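Local atomic coordinates of polyporopepsin (Irpex lacteus, PDB entry 1WKR), a protein that cleaves peptide bonds as a pepsin-like aspartic endopeptidase with broad specificity and milk-clotting activity. Residues A[216-228]-A[290-302]. Numbering follows the deposited sequence.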
# COMPACT_ATOMS: atom_id res chain seq x y z
N THR A 216 -3.76 -2.54 5.06
CA THR A 216 -3.47 -3.95 5.26
C THR A 216 -4.46 -4.83 4.48
O THR A 216 -4.09 -5.73 3.71
CB THR A 216 -3.55 -4.34 6.73
OG1 THR A 216 -2.74 -3.45 7.50
CG2 THR A 216 -3.05 -5.77 6.96
N LEU A 217 -5.74 -4.64 4.76
CA LEU A 217 -6.79 -5.51 4.28
C LEU A 217 -7.17 -5.18 2.83
O LEU A 217 -6.79 -4.15 2.29
CB LEU A 217 -8.03 -5.36 5.21
CG LEU A 217 -7.78 -5.77 6.66
CD1 LEU A 217 -9.11 -5.77 7.42
CD2 LEU A 217 -7.11 -7.15 6.83
N THR A 218 -7.90 -6.11 2.22
CA THR A 218 -8.53 -5.87 0.95
C THR A 218 -9.93 -5.36 1.27
O THR A 218 -10.81 -6.19 1.70
CB THR A 218 -8.48 -7.14 0.11
OG1 THR A 218 -7.09 -7.44 -0.14
CG2 THR A 218 -9.17 -7.01 -1.25
N LEU A 219 -10.13 -4.07 1.23
CA LEU A 219 -11.36 -3.47 1.72
C LEU A 219 -12.33 -3.21 0.59
O LEU A 219 -11.96 -2.74 -0.50
CB LEU A 219 -11.06 -2.13 2.43
CG LEU A 219 -10.19 -2.20 3.68
CD1 LEU A 219 -9.97 -0.77 4.24
CD2 LEU A 219 -10.84 -3.10 4.73
N ILE A 220 -13.60 -3.50 0.86
CA ILE A 220 -14.67 -3.29 -0.13
C ILE A 220 -15.83 -2.57 0.48
O ILE A 220 -16.08 -2.66 1.70
CB ILE A 220 -15.09 -4.67 -0.79
CG1 ILE A 220 -15.63 -5.65 0.28
CG2 ILE A 220 -13.89 -5.25 -1.52
CD1 ILE A 220 -16.07 -6.99 -0.31
N ALA A 221 -16.54 -1.83 -0.35
CA ALA A 221 -17.70 -1.05 0.12
C ALA A 221 -18.66 -1.89 0.95
O ALA A 221 -18.77 -3.08 0.72
CB ALA A 221 -18.45 -0.45 -1.08
N SER A 222 -19.35 -1.24 1.87
CA SER A 222 -20.15 -2.00 2.85
C SER A 222 -21.19 -2.89 2.28
O SER A 222 -21.42 -3.98 2.79
CB SER A 222 -20.81 -0.95 3.83
OG SER A 222 -19.81 -0.15 4.44
N ASP A 223 -21.86 -2.44 1.20
CA ASP A 223 -22.82 -3.29 0.56
C ASP A 223 -22.22 -4.50 -0.11
O ASP A 223 -22.78 -5.61 -0.12
CB ASP A 223 -23.67 -2.46 -0.47
CG ASP A 223 -22.86 -1.58 -1.39
OD1 ASP A 223 -21.94 -0.85 -0.98
OD2 ASP A 223 -23.12 -1.55 -2.63
N ALA A 224 -20.97 -4.36 -0.64
CA ALA A 224 -20.22 -5.49 -1.19
C ALA A 224 -19.73 -6.41 -0.09
O ALA A 224 -19.78 -7.64 -0.24
CB ALA A 224 -19.03 -4.91 -1.96
N PHE A 225 -19.30 -5.85 1.05
CA PHE A 225 -18.90 -6.67 2.19
C PHE A 225 -20.03 -7.49 2.69
O PHE A 225 -19.86 -8.68 3.01
CB PHE A 225 -18.40 -5.72 3.32
CG PHE A 225 -17.80 -6.45 4.47
CD1 PHE A 225 -16.56 -7.08 4.38
CD2 PHE A 225 -18.50 -6.49 5.69
CE1 PHE A 225 -16.01 -7.71 5.45
CE2 PHE A 225 -17.92 -7.16 6.75
CZ PHE A 225 -16.66 -7.73 6.67
N ALA A 226 -21.29 -6.97 2.74
CA ALA A 226 -22.43 -7.82 3.12
C ALA A 226 -22.61 -8.92 2.18
O ALA A 226 -22.92 -10.06 2.57
CB ALA A 226 -23.68 -6.90 3.17
N LYS A 227 -22.46 -8.70 0.87
CA LYS A 227 -22.60 -9.80 -0.15
C LYS A 227 -21.53 -10.85 0.08
O LYS A 227 -21.79 -12.07 -0.07
CB LYS A 227 -22.49 -9.26 -1.56
CG LYS A 227 -23.74 -8.42 -1.93
CD LYS A 227 -23.57 -7.87 -3.39
CE LYS A 227 -24.70 -6.85 -3.59
NZ LYS A 227 -24.57 -6.28 -4.98
N TYR A 228 -20.29 -10.42 0.38
CA TYR A 228 -19.19 -11.37 0.61
C TYR A 228 -19.42 -12.20 1.88
O TYR A 228 -19.17 -13.43 1.87
CB TYR A 228 -17.93 -10.55 0.72
CG TYR A 228 -16.68 -11.38 0.99
CD1 TYR A 228 -16.12 -12.15 -0.04
CD2 TYR A 228 -16.10 -11.44 2.25
CE1 TYR A 228 -14.95 -12.91 0.18
CE2 TYR A 228 -14.94 -12.20 2.46
CZ TYR A 228 -14.38 -12.88 1.45
OH TYR A 228 -13.25 -13.63 1.72
N TYR A 290 -9.23 -16.76 9.58
CA TYR A 290 -9.71 -15.37 9.61
C TYR A 290 -9.46 -14.77 8.23
O TYR A 290 -8.45 -15.05 7.56
CB TYR A 290 -8.95 -14.52 10.68
CG TYR A 290 -9.08 -15.15 12.04
CD1 TYR A 290 -10.21 -15.05 12.77
CD2 TYR A 290 -8.00 -15.84 12.58
CE1 TYR A 290 -10.35 -15.66 14.08
CE2 TYR A 290 -8.09 -16.40 13.89
CZ TYR A 290 -9.24 -16.26 14.51
OH TYR A 290 -9.30 -16.90 15.83
N LEU A 291 -10.36 -13.94 7.76
CA LEU A 291 -10.34 -13.39 6.41
C LEU A 291 -9.75 -12.03 6.36
O LEU A 291 -9.93 -11.20 7.29
CB LEU A 291 -11.70 -13.41 5.78
CG LEU A 291 -12.47 -14.74 5.82
CD1 LEU A 291 -13.78 -14.64 5.09
CD2 LEU A 291 -11.58 -15.86 5.27
N ILE A 292 -9.08 -11.72 5.24
CA ILE A 292 -8.46 -10.39 5.05
C ILE A 292 -9.26 -9.48 4.16
O ILE A 292 -8.82 -8.37 3.89
CB ILE A 292 -6.95 -10.49 4.66
CG1 ILE A 292 -6.68 -11.36 3.41
CG2 ILE A 292 -6.17 -11.03 5.85
CD1 ILE A 292 -7.31 -10.82 2.15
N VAL A 293 -10.43 -9.91 3.73
CA VAL A 293 -11.41 -9.03 3.07
C VAL A 293 -12.17 -8.33 4.14
O VAL A 293 -12.78 -9.00 5.02
CB VAL A 293 -12.32 -9.83 2.11
CG1 VAL A 293 -13.39 -8.92 1.53
CG2 VAL A 293 -11.48 -10.46 1.02
N GLY A 294 -12.16 -7.01 4.15
CA GLY A 294 -12.81 -6.19 5.16
C GLY A 294 -13.73 -5.16 4.63
O GLY A 294 -13.81 -4.97 3.40
N ASP A 295 -14.39 -4.46 5.52
CA ASP A 295 -15.37 -3.45 5.19
C ASP A 295 -14.69 -2.12 5.09
O ASP A 295 -14.06 -1.64 6.06
CB ASP A 295 -16.47 -3.44 6.28
CG ASP A 295 -17.73 -2.69 5.86
OD1 ASP A 295 -17.66 -1.73 5.10
OD2 ASP A 295 -18.86 -3.12 6.26
N LEU A 296 -14.78 -1.44 3.93
CA LEU A 296 -14.26 -0.09 3.77
C LEU A 296 -14.92 0.93 4.73
O LEU A 296 -14.32 1.95 5.00
CB LEU A 296 -14.46 0.32 2.31
CG LEU A 296 -13.95 1.68 1.88
CD1 LEU A 296 -12.43 1.84 2.12
CD2 LEU A 296 -14.29 1.91 0.41
N GLY A 297 -16.17 0.67 5.10
CA GLY A 297 -16.82 1.59 6.01
C GLY A 297 -17.61 2.65 5.33
O GLY A 297 -18.02 3.66 5.98
N SER A 298 -17.89 2.49 4.06
CA SER A 298 -18.70 3.38 3.22
C SER A 298 -19.39 2.57 2.14
O SER A 298 -18.82 1.54 1.72
CB SER A 298 -17.86 4.54 2.61
OG SER A 298 -16.75 4.03 1.95
N ASP A 299 -20.54 3.00 1.66
CA ASP A 299 -21.27 2.31 0.66
C ASP A 299 -20.71 2.62 -0.72
O ASP A 299 -20.07 3.67 -0.95
CB ASP A 299 -22.73 2.77 0.65
CG ASP A 299 -23.47 2.32 1.89
OD1 ASP A 299 -23.12 1.38 2.54
OD2 ASP A 299 -24.54 2.94 2.14
N SER A 300 -20.96 1.73 -1.66
CA SER A 300 -20.55 1.97 -3.05
C SER A 300 -21.26 3.16 -3.65
O SER A 300 -22.35 3.54 -3.17
CB SER A 300 -20.84 0.68 -3.89
OG SER A 300 -22.21 0.45 -4.00
N GLY A 301 -20.68 3.76 -4.66
CA GLY A 301 -21.21 4.99 -5.32
C GLY A 301 -20.56 6.25 -4.81
O GLY A 301 -21.01 7.30 -5.22
N GLU A 302 -19.54 6.18 -3.98
CA GLU A 302 -18.89 7.38 -3.49
C GLU A 302 -17.64 7.72 -4.27
O GLU A 302 -16.91 8.68 -3.87
CB GLU A 302 -18.52 7.23 -2.01
CG GLU A 302 -19.78 7.10 -1.16
CD GLU A 302 -19.41 7.29 0.42
OE1 GLU A 302 -18.26 7.32 0.71
OE2 GLU A 302 -20.41 7.43 1.11
O HOH W 1 -21.32 -4.10 5.50
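Asp-295 OD1 is gripped by two donors: Ser-222 OG, 2.7 Å away, reaches its syn lone pair, and Gly-297 N meets the anti side, tilted out of the carboxylate plane, closing an Asx turn. Asp-295 lies at the C-terminal end of strand 293-295, which pairs in parallel with strand 218-220 in the C-terminal lobe of the pepsin fold, and a water links its OD2 to Ser-222 O at the start of helix 222-232. The backbone ladder runs from Thr-218 N on Ile-292 O to Leu-296 N on Ile-220 O. Beyond it Ser-222 N, in the first turn of the helix, donates to Ser-298 O. One residue on, the Asp-223 carboxylate takes Ser-300 twice, N on OD1 (2.8 Å) and OG on the syn lone pair of OD2 (2.6 Å); its CG stands between backbone N and carbonyl carbon (chi1 48°), which turns both oxygens to that serine. With an alanine at Asp-223, Ser-300 N and OG are likely to lose these acceptors, and the serine side chain would be freer to turn. The helix also lays two rings on the strand. Phe-225 receives Asp-295 CB over one face, 3.8 Å from the ring centroid, while Val-293 O lies at its edge in plane; Tyr-228 is met over a face by Val-293 CG1, and its hydroxyl is bonded to Gln-272. On the active-site side, Leu-219 packs against an apolar side chain of the bound peptide, its CD2 lying 3.7 Å from Gly-294 CA, where a side chain would clash.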